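Local coordinates for protein lipase (Acinetobacter baumannii, PDB 4OPM) that probably hydrolyses the ester bonds of lipids such as triacylglycerols, as a putative lipase of the alpha/beta hydrolase fold, at residues W34-G39 and R102-A107; D58-V63 and H115-S120. All blocks are in the same frame, centred on the assembly; numbering follows the deposited sequence.

Contact 1. Residues W34-G39 and R102-A107; sequences WSYSEG and RRFVEA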
loop_
_atom_site.group_PDB
_atom_site.type_symbol
_atom_site.label_atom_id
_atom_site.label_comp_id
_atom_site.label_asym_id
_atom_site.label_seq_id
_atom_site.Cartn_x
_atom_site.Cartn_y
_atom_site.Cartn_z
ATOM N N TRP A 34 15.489 -6.038 -3.779
ATOM C CA TRP A 34 14.327 -5.178 -3.879
ATOM C C TRP A 34 14.147 -4.627 -5.278
ATOM O O TRP A 34 15.098 -4.113 -5.868
ATOM C CB TRP A 34 14.446 -3.997 -2.897
ATOM C CG TRP A 34 14.301 -4.373 -1.451
ATOM C CD1 TRP A 34 15.291 -4.785 -0.607
ATOM C CD2 TRP A 34 13.106 -4.303 -0.665
ATOM N NE1 TRP A 34 14.786 -4.980 0.658
ATOM C CE2 TRP A 34 13.440 -4.720 0.645
ATOM C CE3 TRP A 34 11.770 -3.942 -0.946
ATOM C CZ2 TRP A 34 12.498 -4.770 1.681
ATOM C CZ3 TRP A 34 10.834 -3.988 0.085
ATOM C CH2 TRP A 34 11.198 -4.415 1.374
ATOM N N SER A 35 12.916 -4.700 -5.780
ATOM C CA SER A 35 12.485 -4.033 -7.004
ATOM C C SER A 35 11.714 -2.803 -6.536
ATOM O O SER A 35 10.893 -2.921 -5.616
ATOM C CB SER A 35 11.610 -4.952 -7.853
ATOM O OG SER A 35 10.957 -4.219 -8.878
ATOM N N TYR A 36 11.991 -1.628 -7.106
ATOM C CA TYR A 36 11.271 -0.421 -6.701
ATOM C C TYR A 36 11.227 0.596 -7.818
ATOM O O TYR A 36 12.072 0.574 -8.723
ATOM C CB TYR A 36 11.864 0.224 -5.427
ATOM C CG TYR A 36 13.277 0.764 -5.551
ATOM C CD1 TYR A 36 14.378 -0.089 -5.485
ATOM C CD2 TYR A 36 13.517 2.139 -5.615
ATOM C CE1 TYR A 36 15.682 0.407 -5.543
ATOM C CE2 TYR A 36 14.817 2.644 -5.686
ATOM C CZ TYR A 36 15.896 1.772 -5.642
ATOM O OH TYR A 36 17.189 2.235 -5.689
ATOM N N SER A 37 10.206 1.460 -7.764
ATOM C CA SER A 37 10.062 2.585 -8.676
ATOM C C SER A 37 10.609 3.812 -7.998
ATOM O O SER A 37 10.479 3.960 -6.771
ATOM C CB SER A 37 8.592 2.809 -9.042
ATOM O OG SER A 37 8.064 1.690 -9.716
ATOM N N GLU A 38 11.232 4.694 -8.779
ATOM C CA GLU A 38 11.768 5.937 -8.250
ATOM C C GLU A 38 11.504 7.057 -9.232
ATOM O O GLU A 38 11.714 6.880 -10.435
ATOM C CB GLU A 38 13.269 5.807 -7.951
ATOM C CG GLU A 38 13.908 7.084 -7.419
ATOM C CD GLU A 38 15.366 6.988 -7.013
ATOM O OE1 GLU A 38 16.008 5.958 -7.313
ATOM O OE2 GLU A 38 15.875 7.963 -6.419
ATOM N N GLY A 39 11.066 8.192 -8.708
ATOM C CA GLY A 39 10.808 9.385 -9.510
ATOM C C GLY A 39 11.045 10.676 -8.755
ATOM O O GLY A 39 11.178 10.682 -7.523
ATOM N N ARG A 102 12.739 -0.963 6.659
ATOM C CA ARG A 102 13.682 -0.009 7.262
ATOM C C ARG A 102 15.111 -0.247 6.715
ATOM O O ARG A 102 15.806 0.717 6.376
ATOM C CB ARG A 102 13.663 -0.097 8.798
ATOM C CG ARG A 102 14.688 0.806 9.501
ATOM C CD ARG A 102 14.402 2.287 9.307
ATOM N NE ARG A 102 15.521 3.108 9.768
ATOM C CZ ARG A 102 15.809 4.318 9.306
ATOM N NH1 ARG A 102 15.064 4.867 8.351
ATOM N NH2 ARG A 102 16.843 4.989 9.789
ATOM N N ARG A 103 15.540 -1.523 6.611
ATOM C CA ARG A 103 16.872 -1.866 6.079
ATOM C C ARG A 103 17.003 -1.359 4.630
ATOM O O ARG A 103 18.064 -0.846 4.251
ATOM C CB ARG A 103 17.155 -3.381 6.147
ATOM C CG ARG A 103 17.132 -3.992 7.556
ATOM C CD ARG A 103 18.344 -3.651 8.421
ATOM N NE ARG A 103 18.263 -2.317 9.034
ATOM C CZ ARG A 103 17.615 -2.028 10.161
ATOM N NH1 ARG A 103 16.947 -2.971 10.815
ATOM N NH2 ARG A 103 17.618 -0.789 10.634
ATOM N N PHE A 104 15.912 -1.477 3.846
ATOM C CA PHE A 104 15.856 -0.987 2.473
ATOM C C PHE A 104 16.007 0.547 2.443
ATOM O O PHE A 104 16.797 1.047 1.655
ATOM C CB PHE A 104 14.547 -1.415 1.775
ATOM C CG PHE A 104 14.284 -0.652 0.494
ATOM C CD1 PHE A 104 14.967 -0.969 -0.675
ATOM C CD2 PHE A 104 13.380 0.411 0.467
ATOM C CE1 PHE A 104 14.752 -0.241 -1.852
ATOM C CE2 PHE A 104 13.154 1.133 -0.715
ATOM C CZ PHE A 104 13.850 0.810 -1.862
ATOM N N VAL A 105 15.261 1.282 3.295
ATOM C CA VAL A 105 15.314 2.758 3.385
ATOM C C VAL A 105 16.769 3.200 3.697
ATOM O O VAL A 105 17.281 4.140 3.078
ATOM C CB VAL A 105 14.300 3.309 4.425
ATOM C CG1 VAL A 105 14.581 4.771 4.779
ATOM C CG2 VAL A 105 12.863 3.142 3.926
ATOM N N GLU A 106 17.427 2.490 4.617
ATOM C CA GLU A 106 18.818 2.765 4.989
ATOM C C GLU A 106 19.770 2.503 3.806
ATOM O O GLU A 106 20.617 3.348 3.500
ATOM C CB GLU A 106 19.215 1.909 6.196
ATOM C CG GLU A 106 18.561 2.361 7.493
ATOM C CD GLU A 106 18.909 1.554 8.731
ATOM O OE1 GLU A 106 19.380 0.403 8.589
ATOM O OE2 GLU A 106 18.674 2.066 9.849
ATOM N N ALA A 107 19.619 1.350 3.130
ATOM C CA ALA A 107 20.472 0.982 1.990
ATOM C C ALA A 107 20.234 1.889 0.770
ATOM O O ALA A 107 21.168 2.144 0.007
ATOM C CB ALA A 107 20.241 -0.467 1.613
#
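An aromatic cluster of W34, Y36 and F104 joins strand 32-39 to helix 94-107. F104 reaches from the helix to both strand residues. Its CB lies over one face of the indole, 3.8 Å from the centroid of the five-membered ring of W34, a CH-pi contact. Its CD1 comes to 3.6 Å from CG of W34. The indole five-membered ring and the F104 ring meet obliquely, with their planes at 36°. The far end of the F104 ring turns its edge to one face of Y36, with CE1 of F104 3.7 Å from CD1 of Y36 and the planes at 72°. Y36 holds CG between its backbone N and carbonyl carbon (chi1 65°), which turns the ring face to this edge. This is helix-on-sheet packing of an alpha/beta hydrolase: the helix lies against one side of the sheet near its antiparallel end. I74 of strand 72-76 also touches F104, and V29 of strand 22-29 touches W34. On the helix, NE and NH2 of R103 bond OE1 and OE2 of E106 at 3.0 and 3.1 Å, in the guanidinium plane but from above the carboxylate plane. R102 NE adds a salt bridge to OE2 of E106 at 3.3 Å.

Contact 2. Residues D58-V63 and H115-S120; sequences DNWNRV and HIAGHS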
loop_
_atom_site.group_PDB
_atom_site.type_symbol
_atom_site.label_atom_id
_atom_site.label_comp_id
_atom_site.label_asym_id
_atom_site.label_seq_id
_atom_site.Cartn_x
_atom_site.Cartn_y
_atom_site.Cartn_z
ATOM N N ASP A 58 3.158 -0.836 -8.793
ATOM C CA ASP A 58 2.338 -0.224 -9.854
ATOM C C ASP A 58 0.947 0.215 -9.369
ATOM O O ASP A 58 0.334 1.076 -10.011
ATOM C CB ASP A 58 2.225 -1.169 -11.053
ATOM C CG ASP A 58 3.570 -1.375 -11.728
ATOM O OD1 ASP A 58 4.281 -0.363 -11.975
ATOM O OD2 ASP A 58 3.946 -2.538 -11.942
ATOM N N ASN A 59 0.497 -0.272 -8.184
ATOM C CA ASN A 59 -0.784 0.180 -7.616
ATOM C C ASN A 59 -0.780 1.703 -7.350
ATOM O O ASN A 59 -1.840 2.311 -7.303
ATOM C CB ASN A 59 -1.061 -0.529 -6.287
ATOM C CG ASN A 59 -1.342 -2.014 -6.356
ATOM O OD1 ASN A 59 -1.365 -2.683 -5.323
ATOM N ND2 ASN A 59 -1.623 -2.551 -7.540
ATOM N N TRP A 60 0.421 2.284 -7.124
ATOM C CA TRP A 60 0.594 3.690 -6.802
ATOM C C TRP A 60 0.847 4.583 -8.036
ATOM O O TRP A 60 1.005 5.787 -7.852
ATOM C CB TRP A 60 1.770 3.848 -5.831
ATOM C CG TRP A 60 1.441 3.449 -4.428
ATOM C CD1 TRP A 60 1.799 2.290 -3.796
ATOM C CD2 TRP A 60 0.680 4.208 -3.481
ATOM N NE1 TRP A 60 1.304 2.282 -2.511
ATOM C CE2 TRP A 60 0.634 3.458 -2.283
ATOM C CE3 TRP A 60 0.060 5.470 -3.515
ATOM C CZ2 TRP A 60 -0.028 3.921 -1.137
ATOM C CZ3 TRP A 60 -0.581 5.935 -2.376
ATOM C CH2 TRP A 60 -0.600 5.173 -1.194
ATOM N N ASN A 61 0.906 4.023 -9.254
ATOM C CA ASN A 61 1.268 4.793 -10.456
ATOM C C ASN A 61 0.383 6.004 -10.703
ATOM O O ASN A 61 0.923 7.083 -10.965
ATOM C CB ASN A 61 1.309 3.925 -11.712
ATOM C CG ASN A 61 2.515 2.996 -11.727
ATOM O OD1 ASN A 61 3.448 3.141 -10.919
ATOM N ND2 ASN A 61 2.510 2.012 -12.617
ATOM N N ARG A 62 -0.946 5.842 -10.592
ATOM C CA ARG A 62 -1.927 6.924 -10.849
ATOM C C ARG A 62 -1.767 8.081 -9.861
ATOM O O ARG A 62 -1.888 9.241 -10.251
ATOM C CB ARG A 62 -3.363 6.377 -10.800
ATOM C CG ARG A 62 -3.623 5.353 -11.872
ATOM C CD ARG A 62 -5.051 4.876 -11.879
ATOM N NE ARG A 62 -5.138 3.752 -12.797
ATOM C CZ ARG A 62 -5.998 3.641 -13.800
ATOM N NH1 ARG A 62 -6.934 4.563 -13.988
ATOM N NH2 ARG A 62 -5.946 2.591 -14.606
ATOM N N VAL A 63 -1.485 7.764 -8.593
ATOM C CA VAL A 63 -1.259 8.774 -7.562
ATOM C C VAL A 63 0.157 9.356 -7.744
ATOM O O VAL A 63 0.333 10.584 -7.716
ATOM C CB VAL A 63 -1.467 8.177 -6.138
ATOM C CG1 VAL A 63 -0.865 9.074 -5.056
ATOM C CG2 VAL A 63 -2.951 7.918 -5.863
ATOM N N HIS A 115 8.166 11.189 4.411
ATOM C CA HIS A 115 6.714 11.115 4.349
ATOM C C HIS A 115 6.369 9.682 3.973
ATOM O O HIS A 115 6.968 9.142 3.039
ATOM C CB HIS A 115 6.175 12.084 3.308
ATOM C CG HIS A 115 6.420 13.524 3.610
ATOM N ND1 HIS A 115 5.656 14.203 4.537
ATOM C CD2 HIS A 115 7.277 14.393 3.020
ATOM C CE1 HIS A 115 6.092 15.454 4.513
ATOM N NE2 HIS A 115 7.059 15.618 3.602
ATOM N N ILE A 116 5.449 9.048 4.696
ATOM C CA ILE A 116 5.105 7.660 4.396
ATOM C C ILE A 116 3.614 7.522 4.118
ATOM O O ILE A 116 2.802 8.105 4.819
ATOM C CB ILE A 116 5.576 6.696 5.524
ATOM C CG1 ILE A 116 7.105 6.841 5.766
ATOM C CG2 ILE A 116 5.234 5.246 5.176
ATOM C CD1 ILE A 116 7.558 6.411 7.080
ATOM N N ALA A 117 3.265 6.740 3.082
ATOM C CA ALA A 117 1.870 6.466 2.729
ATOM C C ALA A 117 1.696 4.974 2.590
ATOM O O ALA A 117 2.572 4.293 2.057
ATOM C CB ALA A 117 1.470 7.174 1.443
ATOM N N GLY A 118 0.582 4.474 3.086
ATOM C CA GLY A 118 0.308 3.046 3.031
ATOM C C GLY A 118 -1.123 2.737 2.666
ATOM O O GLY A 118 -2.051 3.337 3.215
ATOM N N HIS A 119 -1.307 1.813 1.722
ATOM C CA HIS A 119 -2.633 1.348 1.345
ATOM C C HIS A 119 -2.877 -0.030 1.960
ATOM O O HIS A 119 -2.064 -0.936 1.756
ATOM C CB HIS A 119 -2.812 1.288 -0.195
ATOM C CG HIS A 119 -4.113 0.642 -0.598
ATOM N ND1 HIS A 119 -4.143 -0.483 -1.402
ATOM C CD2 HIS A 119 -5.380 0.946 -0.222
ATOM C CE1 HIS A 119 -5.419 -0.823 -1.491
ATOM N NE2 HIS A 119 -6.197 0.006 -0.789
ATOM N N SER A 120 -4.031 -0.216 2.652
ATOM C CA SER A 120 -4.465 -1.524 3.164
ATOM C C SER A 120 -3.364 -2.153 4.073
ATOM O O SER A 120 -3.012 -1.521 5.073
ATOM C CB SER A 120 -4.845 -2.420 1.980
ATOM O OG SER A 120 -5.580 -3.567 2.368
HETATM O O HOH W 1 -1.874 -1.469 -2.835
#
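W60 holds its CG anti to the carbonyl carbon (chi1 -76°), and this swings the far end of the indole to the strand residues A117 to H119. H119 has CG anti to its backbone N (chi1 173°), which carries the imidazole away from the indole and leaves its CB in contact. CZ2 of W60 lies 3.9 Å from CB of H119. The same CZ2 is 3.8 Å from the backbone N of H119, which sits at the edge of the indole near its plane. One carbon further along the rim, CH2 of W60 meets CB of A117 at 3.9 Å. That contact is oblique to the ring. No direct hydrogen bond crosses between the segments.

A water makes the polar link. It donates to OD1 of N59 at 2.8 Å and lies 2.9 Å from ND1 of H119, at the edge of the imidazole and in its plane. OD1 of N59 also accepts from the backbone N of S56. NE2 of H119 bonds to the backbone O of H274, so both ring nitrogens have partners. CB of S120 lies over the centre of one imidazole face. S120 follows the strand at what is probably the nucleophile elbow, a GxSxG turn that includes G118, and its OG is hydrogen-bonded to NE2 of H274. With D245 these two probably form the catalytic triad. On the side of the turn away from the strand, ND2 of N61 bonds to OD1 of D58 at 3.0 Å.

W60 also packs on L49 of strand 46-50. Strand 114-119 runs between 46-50 and 137-143 in the sheet, and V63 of helix 61-64 rests on I285 of helix 281-298.

In the fold
Contacts 1 and 2 have centres 14 Å apart and do not touch; their nearest atoms are about 5 Å apart. Both reach the same mixed sheet. Along the chain their segments alternate: 34-39, 58-63, 102-107, then 115-120. Helix 94-107 of contact 1 is followed directly by strand 114-119 of contact 2. Contact 1 lies toward the antiparallel end of the sheet, where strand 32-39 is second from the edge. The centre of contact 2 is nearer the centre of the molecule, about 5 Å from it against about 14 Å for contact 1, on a parallel strand that leads into the probable nucleophile elbow. One contact thus joins a helix to the sheet's margin, while the other lies beside the likely active site.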